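Local structure of cytochrome P450 (Zobellia galactanivorans, 6G5O) at residues K46-A52 with R272-T278. The protein belongs to the cytochrome P450 family of haem proteins and holds protoporphyrin IX containing iron in its pocket. Sequence-based numbering, arbitrary orientation.
Sequences KTFQSGA and RVVTEDT. With HEM (protoporphyrin IX containing Fe), chain C.
Gln49 and Val273 form an antiparallel hydrogen-bonded pair. Gln49 N reaches Val273 O at 3.0 Å, and Val273 N returns a bond to Gln49 O. Next to them, Phe48 and Val274 make a non-hydrogen-bonded pair. Beyond the bridges, Thr275 N binds Thr47 O. Thr275 OG1 donates to Lys46 O at 2.7 Å; chi1 of 62° brings the hydroxyl to this carbonyl. Thr47 OG1 donates to Glu276 OE2 on the anti lone pair of the carboxylate, the two side chains meeting at about a right angle.

Phe48 and Val274 share one face of the sheet, Gln49 and Val273 the other. Val274 CG2 comes to the edge of the Phe48 ring, 4.1 Å from CD1, while Thr47 CG2 lies over one ring face. Val273 CG2 touches Ala52 CB at 3.9 Å, and the extended Gln49 side chain crosses Thr275 CG2.

The bend of Arg272 at chi2 (-77°) carries its chain past Phe48 O and Ser50 OG to the haem propionate. NH2 binds HEM O2A at 2.9 Å, almost straight (172°), and NH1 binds HEM O1A at 3.1 Å. Ser50 OG lies over one guanidinium face, toward its rim, at an angle too poor for a hydrogen bond to NE. Water 1 accepts from Arg272 NE and lies within hydrogen-bonding distance of Phe48 O. Farther out, Asp76 takes the backbone N-H of Ser50 and Gly51, and His80 and His328 also hydrogen-bond to the haem.

Strand 48-49 forms an outer edge of the mixed sheet, antiparallel to 270-274, which carries Arg272. The paired bonds fix the rotation of the guanidinium against the carboxylate, and its positive charge probably offsets the propionate's negative charge.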
ATOM      1  N   LYS A  46      23.125   1.200   3.635  1.00 43.72           N
ATOM      2  CA  LYS A  46      24.481   0.926   3.131  1.00 47.58           C
ATOM      3  C   LYS A  46      24.675  -0.550   2.807  1.00 49.62           C
ATOM      4  O   LYS A  46      25.079  -0.914   1.688  1.00 51.56           O
ATOM      5  CB  LYS A  46      25.530   1.403   4.114  1.00 49.57           C
ATOM      6  CG  LYS A  46      25.792   2.900   3.972  1.00 55.00           C
ATOM      7  CD  LYS A  46      27.221   3.263   4.349  1.00 61.97           C
ATOM      8  CE  LYS A  46      27.306   3.623   5.818  1.00 65.96           C
ATOM      9  NZ  LYS A  46      26.945   5.055   6.018  1.00 64.33           N
ATOM     10  N   THR A  47      24.327  -1.408   3.759  1.00 50.48           N
ATOM     11  CA  THR A  47      24.383  -2.846   3.527  1.00 45.34           C
ATOM     12  C   THR A  47      23.201  -3.343   2.677  1.00 46.65           C
ATOM     13  O   THR A  47      23.386  -4.164   1.785  1.00 48.85           O
ATOM     14  CB  THR A  47      24.417  -3.599   4.850  1.00 45.40           C
ATOM     15  OG1 THR A  47      25.491  -3.110   5.666  1.00 43.90           O
ATOM     16  CG2 THR A  47      24.560  -5.080   4.620  1.00 47.92           C
ATOM     17  N   PHE A  48      21.991  -2.851   2.950  1.00 46.76           N
ATOM     18  CA  PHE A  48      20.786  -3.291   2.213  1.00 45.25           C
ATOM     19  C   PHE A  48      20.193  -2.125   1.381  1.00 45.95           C
ATOM     20  O   PHE A  48      19.369  -1.310   1.881  1.00 40.90           O
ATOM     21  CB  PHE A  48      19.750  -3.864   3.205  1.00 46.88           C
ATOM     22  CG  PHE A  48      20.306  -4.916   4.129  1.00 44.01           C
ATOM     23  CD1 PHE A  48      20.516  -6.217   3.669  1.00 46.37           C
ATOM     24  CD2 PHE A  48      20.604  -4.615   5.454  1.00 44.67           C
ATOM     25  CE1 PHE A  48      21.031  -7.188   4.514  1.00 47.29           C
ATOM     26  CE2 PHE A  48      21.103  -5.580   6.316  1.00 43.54           C
ATOM     27  CZ  PHE A  48      21.326  -6.866   5.842  1.00 47.41           C
ATOM     28  N   GLN A  49      20.636  -2.039   0.122  1.00 42.39           N
ATOM     29  CA  GLN A  49      20.408  -0.854  -0.687  1.00 38.24           C
ATOM     30  C   GLN A  49      19.101  -0.913  -1.473  1.00 36.99           C
ATOM     31  O   GLN A  49      18.615  -2.014  -1.787  1.00 34.54           O
ATOM     32  CB  GLN A  49      21.600  -0.602  -1.610  1.00 39.88           C
ATOM     33  CG  GLN A  49      21.464  -1.116  -3.029  1.00 37.21           C
ATOM     34  CD  GLN A  49      22.741  -0.875  -3.856  1.00 37.39           C
ATOM     35  OE1 GLN A  49      23.526   0.055  -3.604  1.00 36.94           O
ATOM     36  NE2 GLN A  49      22.955  -1.728  -4.823  1.00 33.23           N
ATOM     37  N   SER A  50      18.528   0.265  -1.761  1.00 35.28           N
ATOM     38  CA  SER A  50      17.367   0.382  -2.667  1.00 37.29           C
ATOM     39  C   SER A  50      17.761   0.896  -4.061  1.00 36.65           C
ATOM     40  O   SER A  50      17.014   0.715  -5.043  1.00 38.07           O
ATOM     41  CB  SER A  50      16.274   1.295  -2.062  1.00 36.59           C
ATOM     42  OG  SER A  50      15.804   0.763  -0.844  1.00 31.95           O
ATOM     43  N   GLY A  51      18.947   1.489  -4.140  1.00 38.14           N
ATOM     44  CA  GLY A  51      19.451   2.083  -5.381  1.00 39.65           C
ATOM     45  C   GLY A  51      19.996   1.087  -6.388  1.00 39.98           C
ATOM     46  O   GLY A  51      21.099   1.245  -6.861  1.00 40.65           O
ATOM     47  N   ALA A  52      19.204   0.075  -6.729  1.00 41.41           N
ATOM     48  CA  ALA A  52      19.639  -0.970  -7.618  1.00 45.29           C
ATOM     49  C   ALA A  52      19.199  -0.711  -9.075  1.00 48.59           C
ATOM     50  O   ALA A  52      18.596   0.299  -9.388  1.00 62.95           O
ATOM     51  CB  ALA A  52      19.089  -2.306  -7.134  1.00 45.44           C
ATOM     52  N   ARG A 272      15.557  -5.697  -0.932  1.00 32.67           N
ATOM     53  CA  ARG A 272      16.746  -4.864  -0.973  1.00 35.60           C
ATOM     54  C   ARG A 272      17.881  -5.708  -1.622  1.00 39.49           C
ATOM     55  O   ARG A 272      17.802  -6.944  -1.684  1.00 40.23           O
ATOM     56  CB  ARG A 272      17.167  -4.477   0.430  1.00 37.97           C
ATOM     57  CG  ARG A 272      16.159  -3.674   1.231  1.00 39.64           C
ATOM     58  CD  ARG A 272      16.140  -2.223   0.782  1.00 38.95           C
ATOM     59  NE  ARG A 272      15.378  -1.322   1.662  1.00 35.27           N
ATOM     60  CZ  ARG A 272      14.066  -1.081   1.552  1.00 33.43           C
ATOM     61  NH1 ARG A 272      13.308  -1.712   0.650  1.00 29.30           N
ATOM     62  NH2 ARG A 272      13.499  -0.208   2.381  1.00 34.13           N
ATOM     63  N   VAL A 273      18.937  -5.046  -2.068  1.00 40.27           N
ATOM     64  CA  VAL A 273      20.110  -5.732  -2.616  1.00 41.99           C
ATOM     65  C   VAL A 273      21.253  -5.641  -1.608  1.00 41.16           C
ATOM     66  O   VAL A 273      21.590  -4.551  -1.129  1.00 40.23           O
ATOM     67  CB  VAL A 273      20.508  -5.115  -3.980  1.00 44.62           C
ATOM     68  CG1 VAL A 273      21.972  -5.414  -4.348  1.00 45.80           C
ATOM     69  CG2 VAL A 273      19.536  -5.600  -5.049  1.00 44.49           C
ATOM     70  N   VAL A 274      21.842  -6.787  -1.292  1.00 46.46           N
ATOM     71  CA  VAL A 274      22.949  -6.858  -0.306  1.00 49.77           C
ATOM     72  C   VAL A 274      24.260  -6.376  -0.967  1.00 45.34           C
ATOM     73  O   VAL A 274      24.564  -6.768  -2.075  1.00 39.48           O
ATOM     74  CB  VAL A 274      23.129  -8.305   0.225  1.00 53.15           C
ATOM     75  CG1 VAL A 274      24.201  -8.342   1.301  1.00 53.54           C
ATOM     76  CG2 VAL A 274      21.817  -8.864   0.764  1.00 51.53           C
ATOM     77  N   THR A 275      25.000  -5.496  -0.315  1.00 47.31           N
ATOM     78  CA  THR A 275      26.123  -4.853  -0.979  1.00 54.57           C
ATOM     79  C   THR A 275      27.457  -5.429  -0.538  1.00 64.68           C
ATOM     80  O   THR A 275      28.502  -5.031  -1.047  1.00 72.29           O
ATOM     81  CB  THR A 275      26.156  -3.324  -0.706  1.00 54.06           C
ATOM     82  OG1 THR A 275      26.321  -3.074   0.693  1.00 48.60           O
ATOM     83  CG2 THR A 275      24.867  -2.628  -1.219  1.00 57.49           C
ATOM     84  N   GLU A 276      27.433  -6.327   0.443  1.00 72.39           N
ATOM     85  CA  GLU A 276      28.652  -6.853   1.071  1.00 74.65           C
ATOM     86  C   GLU A 276      28.262  -8.088   1.871  1.00 86.12           C
ATOM     87  O   GLU A 276      27.122  -8.184   2.317  1.00 96.40           O
ATOM     88  CB  GLU A 276      29.315  -5.804   1.988  1.00 67.32           C
ATOM     89  CG  GLU A 276      28.503  -5.415   3.215  1.00 69.47           C
ATOM     90  CD  GLU A 276      29.160  -4.336   4.079  1.00 75.99           C
ATOM     91  OE1 GLU A 276      30.362  -4.059   3.893  1.00 79.00           O
ATOM     92  OE2 GLU A 276      28.480  -3.754   4.964  1.00 77.32           O
ATOM     93  N   ASP A 277      29.192  -9.027   2.055  1.00 91.13           N
ATOM     94  CA  ASP A 277      28.932 -10.201   2.893  1.00 83.08           C
ATOM     95  C   ASP A 277      28.624  -9.783   4.337  1.00 79.39           C
ATOM     96  O   ASP A 277      29.387  -8.992   4.919  1.00 68.10           O
ATOM     97  CB  ASP A 277      30.140 -11.142   2.882  1.00 82.66           C
ATOM     98  CG  ASP A 277      30.439 -11.716   1.501  1.00 82.68           C
ATOM     99  OD1 ASP A 277      29.533 -12.287   0.862  1.00 74.71           O
ATOM    100  OD2 ASP A 277      31.600 -11.613   1.061  1.00 86.45           O
ATOM    101  N   THR A 278      27.512 -10.281   4.883  1.00 74.28           N
ATOM    102  CA  THR A 278      27.235 -10.232   6.334  1.00 74.57           C
ATOM    103  C   THR A 278      26.266 -11.386   6.691  1.00 73.57           C
ATOM    104  O   THR A 278      26.045 -12.314   5.893  1.00 58.24           O
ATOM    105  CB  THR A 278      26.642  -8.872   6.855  1.00 72.62           C
ATOM    106  OG1 THR A 278      25.475  -8.515   6.104  1.00 70.84           O
ATOM    107  CG2 THR A 278      27.660  -7.734   6.839  1.00 74.21           C
TER
HETATM  108  CHA HEM C 401       6.507   3.121   0.160  1.00 18.88           C
HETATM  109  CHB HEM C 401       2.964   0.370   1.952  1.00 19.82           C
HETATM  110  CHC HEM C 401      -0.331   3.207  -0.118  1.00 20.18           C
HETATM  111  CHD HEM C 401       3.167   5.555  -2.393  1.00 19.21           C
HETATM  112  C1A HEM C 401       5.819   2.144   0.844  1.00 19.44           C
HETATM  113  C2A HEM C 401       6.423   1.121   1.632  1.00 20.26           C
HETATM  114  C3A HEM C 401       5.435   0.387   2.122  1.00 19.80           C
HETATM  115  C4A HEM C 401       4.202   0.896   1.655  1.00 21.18           C
HETATM  116  CMA HEM C 401       5.637  -0.784   3.026  1.00 22.17           C
HETATM  117  CAA HEM C 401       7.901   0.894   1.946  1.00 23.75           C
HETATM  118  CBA HEM C 401       8.597   0.292   0.736  1.00 26.26           C
HETATM  119  CGA HEM C 401      10.083   0.146   0.973  1.00 30.25           C
HETATM  120  O1A HEM C 401      10.834   0.079   0.004  1.00 30.69           O
HETATM  121  O2A HEM C 401      10.592   0.109   2.108  1.00 30.72           O
HETATM  122  C1B HEM C 401       1.762   0.910   1.542  1.00 18.35           C
HETATM  123  C2B HEM C 401       0.529   0.437   2.035  1.00 19.74           C
HETATM  124  C3B HEM C 401      -0.435   1.218   1.441  1.00 20.87           C
HETATM  125  C4B HEM C 401       0.311   2.195   0.587  1.00 19.42           C
HETATM  126  CMB HEM C 401       0.328  -0.723   2.964  1.00 20.54           C
HETATM  127  CAB HEM C 401      -1.890   1.272   1.561  1.00 22.72           C
HETATM  128  CBB HEM C 401      -2.611   0.642   2.468  1.00 25.57           C
HETATM  129  C1C HEM C 401       0.318   4.109  -0.922  1.00 20.54           C
HETATM  130  C2C HEM C 401      -0.304   4.999  -1.795  1.00 20.90           C
HETATM  131  C3C HEM C 401       0.691   5.637  -2.493  1.00 21.01           C
HETATM  132  C4C HEM C 401       1.919   5.128  -1.996  1.00 20.55           C
HETATM  133  CMC HEM C 401      -1.774   5.233  -1.945  1.00 22.16           C
HETATM  134  CAC HEM C 401       0.560   6.695  -3.504  1.00 22.33           C
HETATM  135  CBC HEM C 401      -0.559   7.234  -3.978  1.00 22.76           C
HETATM  136  C1D HEM C 401       4.361   5.097  -1.812  1.00 18.24           C
HETATM  137  C2D HEM C 401       5.670   5.671  -2.174  1.00 19.17           C
HETATM  138  C3D HEM C 401       6.605   5.024  -1.460  1.00 19.33           C
HETATM  139  C4D HEM C 401       5.864   4.011  -0.700  1.00 18.33           C
HETATM  140  CMD HEM C 401       5.865   6.808  -3.118  1.00 17.99           C
HETATM  141  CAD HEM C 401       8.103   5.272  -1.490  1.00 20.49           C
HETATM  142  CBD HEM C 401       8.651   6.153  -0.355  1.00 19.58           C
HETATM  143  CGD HEM C 401      10.163   6.392  -0.533  1.00 21.83           C
HETATM  144  O1D HEM C 401      10.848   5.679  -1.347  1.00 25.16           O
HETATM  145  O2D HEM C 401      10.789   7.302   0.112  1.00 20.64           O
HETATM  146  NA  HEM C 401       4.446   1.962   0.830  1.00 19.16           N
HETATM  147  NB  HEM C 401       1.592   1.925   0.694  1.00 18.67           N
HETATM  148  NC  HEM C 401       1.658   4.163  -1.062  1.00 18.91           N
HETATM  149  ND  HEM C 401       4.547   4.127  -0.931  1.00 19.42           N
HETATM  150 FE   HEM C 401       3.157   3.078  -0.140  1.00 22.50          FE
HETATM  151  O   HOH W   1      17.371  -1.165   3.740  1.00 31.76           O
HETATM  152  O   HOH W   2       3.165   1.439  -1.683  1.00 32.98           O